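Putative glycosyl hydrolase (Bacteroides thetaiotaomicron VPI-5482, PDB 3K11) is of unproven function but probably hydrolyses glycosidic linkages in carbohydrates. Local coordinates at residues F262-A267 with G373-T378; D346-G351 with A425-Q430. One frame throughout, in Å; residues are numbered along the deposited sequence.

Contact 1: F262-A267 with G373-T378; sequences FCWARA and GTCVGT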
ATOM      1  N   PHE A 262      -0.414   5.391  13.975  1.00 24.05           N
ATOM      2  CA  PHE A 262      -1.609   5.654  13.237  1.00 23.52           C
ATOM      3  C   PHE A 262      -1.404   7.060  12.672  1.00 24.78           C
ATOM      4  O   PHE A 262      -1.439   8.035  13.405  1.00 22.87           O
ATOM      5  CB  PHE A 262      -2.832   5.527  14.130  1.00 25.75           C
ATOM      6  CG  PHE A 262      -3.072   4.085  14.563  1.00 21.06           C
ATOM      7  CD1 PHE A 262      -3.758   3.221  13.731  1.00 25.49           C
ATOM      8  CD2 PHE A 262      -2.528   3.604  15.710  1.00 25.21           C
ATOM      9  CE1 PHE A 262      -3.875   1.900  14.047  1.00 24.11           C
ATOM     10  CE2 PHE A 262      -2.695   2.262  16.045  1.00 22.44           C
ATOM     11  CZ  PHE A 262      -3.359   1.438  15.202  1.00 25.50           C
ATOM     12  N   CYS A 263      -1.113   7.147  11.372  1.00 24.84           N
ATOM     13  CA  CYS A 263      -0.680   8.411  10.734  1.00 23.78           C
ATOM     14  C   CYS A 263      -1.908   9.200  10.308  1.00 24.67           C
ATOM     15  O   CYS A 263      -2.214   9.321   9.139  1.00 24.03           O
ATOM     16  CB  CYS A 263       0.220   8.098   9.543  1.00 26.91           C
ATOM     17  SG  CYS A 263       1.718   7.185  10.108  1.00 27.06           S
ATOM     18  N   TRP A 264      -2.650   9.655  11.302  1.00 24.21           N
ATOM     19  CA  TRP A 264      -3.910  10.343  11.085  1.00 23.16           C
ATOM     20  C   TRP A 264      -3.679  11.640  10.322  1.00 24.34           C
ATOM     21  O   TRP A 264      -2.808  12.447  10.676  1.00 21.47           O
ATOM     22  CB  TRP A 264      -4.616  10.580  12.428  1.00 22.45           C
ATOM     23  CG  TRP A 264      -5.923  11.266  12.324  1.00 22.43           C
ATOM     24  CD1 TRP A 264      -6.910  10.995  11.439  1.00 26.79           C
ATOM     25  CD2 TRP A 264      -6.378  12.364  13.121  1.00 23.18           C
ATOM     26  NE1 TRP A 264      -7.961  11.829  11.643  1.00 23.95           N
ATOM     27  CE2 TRP A 264      -7.664  12.698  12.662  1.00 22.33           C
ATOM     28  CE3 TRP A 264      -5.853  13.040  14.206  1.00 23.46           C
ATOM     29  CZ2 TRP A 264      -8.431  13.705  13.238  1.00 23.77           C
ATOM     30  CZ3 TRP A 264      -6.597  14.080  14.754  1.00 25.90           C
ATOM     31  CH2 TRP A 264      -7.874  14.389  14.262  1.00 21.39           C
ATOM     32  N   ALA A 265      -4.419  11.825   9.242  1.00 23.54           N
ATOM     33  CA  ALA A 265      -4.191  12.973   8.323  1.00 21.67           C
ATOM     34  C   ALA A 265      -4.334  14.330   8.936  1.00 24.63           C
ATOM     35  O   ALA A 265      -3.431  15.172   8.758  1.00 24.54           O
ATOM     36  CB  ALA A 265      -5.082  12.839   7.028  1.00 19.89           C
ATOM     37  N   ARG A 266      -5.392  14.593   9.709  1.00 22.68           N
ATOM     38  CA  ARG A 266      -5.502  15.948  10.235  1.00 23.24           C
ATOM     39  C   ARG A 266      -4.339  16.288  11.160  1.00 22.94           C
ATOM     40  O   ARG A 266      -3.756  17.340  11.011  1.00 25.62           O
ATOM     41  CB  ARG A 266      -6.825  16.209  10.925  1.00 22.56           C
ATOM     42  CG  ARG A 266      -6.846  17.632  11.512  1.00 24.56           C
ATOM     43  CD  ARG A 266      -8.214  18.218  11.730  1.00 24.34           C
ATOM     44  NE  ARG A 266      -8.980  17.513  12.738  1.00 23.67           N
ATOM     45  CZ  ARG A 266     -10.192  17.001  12.549  1.00 21.28           C
ATOM     46  NH1 ARG A 266     -10.822  17.089  11.388  1.00 24.22           N
ATOM     47  NH2 ARG A 266     -10.804  16.426  13.587  1.00 23.63           N
ATOM     48  N   ALA A 267      -3.962  15.399  12.064  1.00 23.24           N
ATOM     49  CA  ALA A 267      -2.871  15.696  13.000  1.00 22.81           C
ATOM     50  C   ALA A 267      -1.558  15.790  12.235  1.00 22.95           C
ATOM     51  O   ALA A 267      -0.688  16.568  12.600  1.00 23.57           O
ATOM     52  CB  ALA A 267      -2.797  14.648  14.141  1.00 21.99           C
ATOM     53  N   GLY A 373     -17.208  16.544   4.083  1.00 24.56           N
ATOM     54  CA  GLY A 373     -16.167  15.523   4.183  1.00 25.14           C
ATOM     55  C   GLY A 373     -15.109  15.734   5.266  1.00 27.28           C
ATOM     56  O   GLY A 373     -14.036  15.102   5.189  1.00 27.00           O
ATOM     57  N   THR A 374     -15.414  16.546   6.279  1.00 23.54           N
ATOM     58  CA  THR A 374     -14.489  16.803   7.374  1.00 22.91           C
ATOM     59  C   THR A 374     -14.732  15.846   8.538  1.00 24.46           C
ATOM     60  O   THR A 374     -15.845  15.746   9.038  1.00 24.98           O
ATOM     61  CB  THR A 374     -14.626  18.207   7.917  1.00 22.20           C
ATOM     62  OG1 THR A 374     -14.304  19.145   6.877  1.00 25.43           O
ATOM     63  CG2 THR A 374     -13.700  18.441   9.123  1.00 20.69           C
ATOM     64  N   CYS A 375     -13.659  15.197   8.986  1.00 24.20           N
ATOM     65  CA  CYS A 375     -13.641  14.312  10.155  1.00 22.95           C
ATOM     66  C   CYS A 375     -13.976  15.117  11.427  1.00 24.66           C
ATOM     67  O   CYS A 375     -13.437  16.197  11.658  1.00 24.81           O
ATOM     68  CB  CYS A 375     -12.230  13.686  10.302  1.00 24.73           C
ATOM     69  SG  CYS A 375     -12.030  12.645  11.746  1.00 26.13           S
ATOM     70  N   VAL A 376     -14.885  14.599  12.233  1.00 23.67           N
ATOM     71  CA  VAL A 376     -15.275  15.270  13.476  1.00 24.70           C
ATOM     72  C   VAL A 376     -14.157  15.222  14.537  1.00 27.44           C
ATOM     73  O   VAL A 376     -13.113  14.618  14.326  1.00 25.84           O
ATOM     74  CB  VAL A 376     -16.584  14.654  14.048  1.00 26.03           C
ATOM     75  CG1 VAL A 376     -17.757  14.884  13.049  1.00 22.91           C
ATOM     76  CG2 VAL A 376     -16.356  13.174  14.438  1.00 25.67           C
ATOM     77  N   GLY A 377     -14.372  15.868  15.681  1.00 25.65           N
ATOM     78  CA  GLY A 377     -13.359  15.865  16.743  1.00 25.23           C
ATOM     79  C   GLY A 377     -12.984  14.422  17.021  1.00 24.63           C
ATOM     80  O   GLY A 377     -13.869  13.569  17.110  1.00 26.88           O
ATOM     81  N   THR A 378     -11.690  14.162  17.145  1.00 24.08           N
ATOM     82  CA  THR A 378     -11.134  12.766  17.170  1.00 22.77           C
ATOM     83  C   THR A 378      -9.947  12.699  18.142  1.00 27.00           C
ATOM     84  O   THR A 378      -8.986  13.492  18.040  1.00 26.60           O
ATOM     85  CB  THR A 378     -10.706  12.361  15.753  1.00 25.88           C
ATOM     86  OG1 THR A 378     -11.880  12.208  14.955  1.00 24.76           O
ATOM     87  CG2 THR A 378      -9.892  11.040  15.746  1.00 22.32           C
TER
HETATM   88  O   HOH W   1      -9.961  16.549  16.512  1.00 23.72           O

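Contact 2: D346-G351 with A425-Q430; sequences DAIAYG and AVQYYQ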
ATOM      1  N   ASP A 346      10.187  23.314  -3.923  1.00 25.62           N
ATOM      2  CA  ASP A 346      10.217  23.548  -5.339  1.00 23.44           C
ATOM      3  C   ASP A 346       8.859  23.700  -5.991  1.00 23.19           C
ATOM      4  O   ASP A 346       7.947  22.884  -5.802  1.00 22.54           O
ATOM      5  CB  ASP A 346      10.951  22.369  -5.972  1.00 24.73           C
ATOM      6  CG  ASP A 346      11.312  22.603  -7.394  1.00 29.11           C
ATOM      7  OD1 ASP A 346      12.299  23.359  -7.677  1.00 26.76           O
ATOM      8  OD2 ASP A 346      10.607  22.003  -8.229  1.00 23.95           O
ATOM      9  N   ALA A 347       8.718  24.746  -6.799  1.00 22.49           N
ATOM     10  CA  ALA A 347       7.434  25.037  -7.449  1.00 21.77           C
ATOM     11  C   ALA A 347       7.075  24.016  -8.525  1.00 21.84           C
ATOM     12  O   ALA A 347       5.903  23.683  -8.681  1.00 21.11           O
ATOM     13  CB  ALA A 347       7.436  26.461  -8.019  1.00 22.89           C
ATOM     14  N   ILE A 348       8.063  23.587  -9.330  1.00 23.22           N
ATOM     15  CA  ILE A 348       7.770  22.661 -10.421  1.00 23.35           C
ATOM     16  C   ILE A 348       7.270  21.342  -9.805  1.00 24.03           C
ATOM     17  O   ILE A 348       6.257  20.722 -10.247  1.00 23.51           O
ATOM     18  CB  ILE A 348       9.010  22.395 -11.316  1.00 22.73           C
ATOM     19  CG1 ILE A 348       9.378  23.634 -12.147  1.00 22.91           C
ATOM     20  CG2 ILE A 348       8.724  21.216 -12.242  1.00 23.40           C
ATOM     21  CD1 ILE A 348      10.773  23.588 -12.841  1.00 21.63           C
ATOM     22  N   ALA A 349       7.940  20.906  -8.752  1.00 24.15           N
ATOM     23  CA  ALA A 349       7.589  19.644  -8.115  1.00 21.22           C
ATOM     24  C   ALA A 349       6.267  19.665  -7.357  1.00 22.78           C
ATOM     25  O   ALA A 349       5.521  18.694  -7.403  1.00 24.83           O
ATOM     26  CB  ALA A 349       8.730  19.153  -7.179  1.00 21.84           C
ATOM     27  N   TYR A 350       5.987  20.759  -6.648  1.00 23.44           N
ATOM     28  CA  TYR A 350       4.861  20.786  -5.743  1.00 22.58           C
ATOM     29  C   TYR A 350       3.674  21.641  -6.140  1.00 22.01           C
ATOM     30  O   TYR A 350       2.610  21.486  -5.581  1.00 24.32           O
ATOM     31  CB  TYR A 350       5.345  21.112  -4.313  1.00 25.71           C
ATOM     32  CG  TYR A 350       6.261  20.029  -3.787  1.00 22.44           C
ATOM     33  CD1 TYR A 350       5.797  18.733  -3.581  1.00 24.15           C
ATOM     34  CD2 TYR A 350       7.623  20.285  -3.554  1.00 21.79           C
ATOM     35  CE1 TYR A 350       6.633  17.751  -3.135  1.00 25.14           C
ATOM     36  CE2 TYR A 350       8.490  19.257  -3.117  1.00 22.74           C
ATOM     37  CZ  TYR A 350       7.974  18.002  -2.893  1.00 24.23           C
ATOM     38  OH  TYR A 350       8.785  16.965  -2.418  1.00 25.62           O
ATOM     39  N   GLY A 351       3.841  22.597  -7.062  1.00 21.55           N
ATOM     40  CA  GLY A 351       2.721  23.424  -7.451  1.00 22.83           C
ATOM     41  C   GLY A 351       1.515  22.618  -7.896  1.00 22.36           C
ATOM     42  O   GLY A 351       0.399  22.896  -7.489  1.00 20.75           O
ATOM     43  N   ALA A 425      -1.396  18.073 -18.562  1.00 22.72           N
ATOM     44  CA  ALA A 425      -0.997  18.085 -17.135  1.00 22.24           C
ATOM     45  C   ALA A 425      -0.755  19.529 -16.679  1.00 23.15           C
ATOM     46  O   ALA A 425      -0.195  20.326 -17.416  1.00 23.27           O
ATOM     47  CB  ALA A 425       0.314  17.263 -16.935  1.00 21.14           C
ATOM     48  N   VAL A 426      -1.117  19.829 -15.432  1.00 22.81           N
ATOM     49  CA  VAL A 426      -0.784  21.110 -14.832  1.00 22.13           C
ATOM     50  C   VAL A 426       0.722  21.184 -14.639  1.00 24.89           C
ATOM     51  O   VAL A 426       1.314  20.274 -14.050  1.00 22.61           O
ATOM     52  CB  VAL A 426      -1.484  21.268 -13.480  1.00 22.32           C
ATOM     53  CG1 VAL A 426      -0.961  22.502 -12.734  1.00 24.91           C
ATOM     54  CG2 VAL A 426      -3.022  21.316 -13.653  1.00 22.17           C
ATOM     55  N   GLN A 427       1.363  22.229 -15.192  1.00 22.76           N
ATOM     56  CA  GLN A 427       2.776  22.482 -14.968  1.00 21.87           C
ATOM     57  C   GLN A 427       2.998  23.878 -14.453  1.00 24.12           C
ATOM     58  O   GLN A 427       2.339  24.813 -14.885  1.00 24.45           O
ATOM     59  CB  GLN A 427       3.582  22.242 -16.244  1.00 23.14           C
ATOM     60  CG  GLN A 427       3.656  20.764 -16.643  1.00 24.53           C
ATOM     61  CD  GLN A 427       4.618  19.938 -15.779  1.00 24.29           C
ATOM     62  OE1 GLN A 427       5.488  20.496 -15.113  1.00 24.48           O
ATOM     63  NE2 GLN A 427       4.535  18.599 -15.871  1.00 25.60           N
ATOM     64  N   TYR A 428       3.929  24.014 -13.508  1.00 23.76           N
ATOM     65  CA  TYR A 428       4.261  25.314 -12.931  1.00 23.32           C
ATOM     66  C   TYR A 428       5.441  25.955 -13.622  1.00 22.41           C
ATOM     67  O   TYR A 428       6.500  25.334 -13.734  1.00 22.28           O
ATOM     68  CB  TYR A 428       4.479  25.204 -11.410  1.00 24.12           C
ATOM     69  CG  TYR A 428       3.208  25.492 -10.650  1.00 24.77           C
ATOM     70  CD1 TYR A 428       2.066  24.718 -10.839  1.00 22.84           C
ATOM     71  CD2 TYR A 428       3.113  26.566  -9.782  1.00 23.41           C
ATOM     72  CE1 TYR A 428       0.874  25.021 -10.189  1.00 22.04           C
ATOM     73  CE2 TYR A 428       1.937  26.866  -9.122  1.00 25.10           C
ATOM     74  CZ  TYR A 428       0.784  26.093  -9.344  1.00 22.66           C
ATOM     75  OH  TYR A 428      -0.420  26.377  -8.682  1.00 23.07           O
ATOM     76  N   TYR A 429       5.280  27.216 -14.021  1.00 24.28           N
ATOM     77  CA  TYR A 429       6.336  27.975 -14.703  1.00 24.59           C
ATOM     78  C   TYR A 429       6.590  29.257 -13.909  1.00 27.06           C
ATOM     79  O   TYR A 429       5.674  29.890 -13.458  1.00 25.51           O
ATOM     80  CB  TYR A 429       5.937  28.295 -16.162  1.00 26.87           C
ATOM     81  CG  TYR A 429       5.766  27.019 -16.955  1.00 21.94           C
ATOM     82  CD1 TYR A 429       6.876  26.331 -17.442  1.00 21.57           C
ATOM     83  CD2 TYR A 429       4.523  26.468 -17.159  1.00 23.21           C
ATOM     84  CE1 TYR A 429       6.742  25.135 -18.107  1.00 26.70           C
ATOM     85  CE2 TYR A 429       4.384  25.267 -17.828  1.00 24.57           C
ATOM     86  CZ  TYR A 429       5.492  24.593 -18.282  1.00 26.09           C
ATOM     87  OH  TYR A 429       5.355  23.380 -18.936  1.00 25.21           O
ATOM     88  N   GLN A 430       7.842  29.635 -13.761  1.00 30.54           N
ATOM     89  CA  GLN A 430       8.177  30.793 -12.963  1.00 34.52           C
ATOM     90  C   GLN A 430       8.110  32.070 -13.806  1.00 35.18           C
ATOM     91  O   GLN A 430       7.909  33.137 -13.260  1.00 37.17           O
ATOM     92  CB  GLN A 430       9.499  30.552 -12.232  1.00 36.73           C
ATOM     93  CG  GLN A 430       9.335  29.386 -11.140  1.00 44.30           C
ATOM     94  CD  GLN A 430       9.130  27.937 -11.734  1.00 51.55           C
ATOM     95  OE1 GLN A 430       9.956  27.479 -12.503  1.00 49.18           O
ATOM     96  NE2 GLN A 430       8.024  27.245 -11.367  1.00 35.25           N
TER
HETATM   97  O   HOH W   2       5.186  21.535 -12.581  1.00 24.18           O

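Contact 1: F262-A267 with G373-T378
Trp264, the N-cap residue of helix 265-281, turns its indole onto Thr378 and Cys375 of the loop 373-378. Its CG lies anti to the backbone N (chi1 -179°), which carries the ring off the start of the helix toward that loop. Thr378 lays its CG2 methyl over one face, a CH-pi contact 4.2 Å from the centroid of the six-membered ring of Trp264. Cys375 comes in at the edge, its SG 4.0 Å from Trp264 CZ2, a sulfur-aromatic contact. Across the other face run CB of Arg266 and the backbone N of Ala267, so the indole is held between its own helix and the loop. The family belongs to the six-hairpin clan, whose helices build an (alpha/alpha)6 barrel; consistent with this, helix 265-281 begins against the long loop between helices 347-362 and 384-388. Two residues on, at the second position of the helix, Arg266 extends its side chain, bent at chi3 (65°), to lay the guanidinium edge against two consecutive carbonyls. NH1 donates to Cys375 O at 2.8 Å, and fairly straight (160°), while NH2 reaches Val376 O at 3.0 Å from above the carbonyl plane. Thr378 OG1 donates to that same Val376 O from the opposite face, and is itself bonded to Arg390. A water links Arg266 NH2 to Thr378 N; Ser327 is a further partner of NH1.

Contact 2: D346-G351 with A425-Q430
Tyr428 lays its phenol ring flat against Gly351, one turn into helix 347-362. Gly351 CA stands 3.5 Å from the ring centroid and 6° off the ring normal, a CH-pi contact over the centre of the face. With no side chain on Gly351, the ring can lie directly on the helix backbone. Tyr428 CB meets Ala347 O at 3.4 Å. Leu413 and Leu414 of helix 400-416 also pack on this tyrosine, whose hydroxyl is hydrogen-bonded to Gln355 farther along helix 347-362. Ile348, beside it, rests CG1 on Tyr428 O at 3.7 Å and crosses the side chain of Gln430 at about a right angle. Gln430 NE2 lies 3.5 Å from Ala347 CB, bonds weakly back to Tyr428 O, and has Gln417 as its main polar partner. The extended segment leaving the antiparallel hairpin 420-422/425-427 packs on the start of helix 347-362. No hydrogen bond joins the two segments directly; a water donates to Ile348 O and Gln427 OE1 and accepts from Tyr428 N. Gln195 of the third subunit also bonds to Gln427 OE1 and Tyr428 O. The chemistry implies apolar packing on bare backbone, with a single three-bonded water supplying the polar link.

In the fold
Contact 1 joins the start of helix 265-281 to the loop 373-378, and contact 2 joins the start of helix 347-362 to the segment after strand 425-427. The loop of contact 1 follows the very helix that contact 2 uses, and the four segments alternate along the chain. The centres are nevertheless about 28 Å apart and the nearest atoms about 16 Å, so the contacts do not touch. Contact 1 lies about 12 Å from the centre of the chain, contact 2 about 23 Å. A bound 1,2-ethanediol, probably from the crystallisation liquor, lies about 4 Å from Gly377 in contact 1, whereas contact 2 adjoins the third subunit.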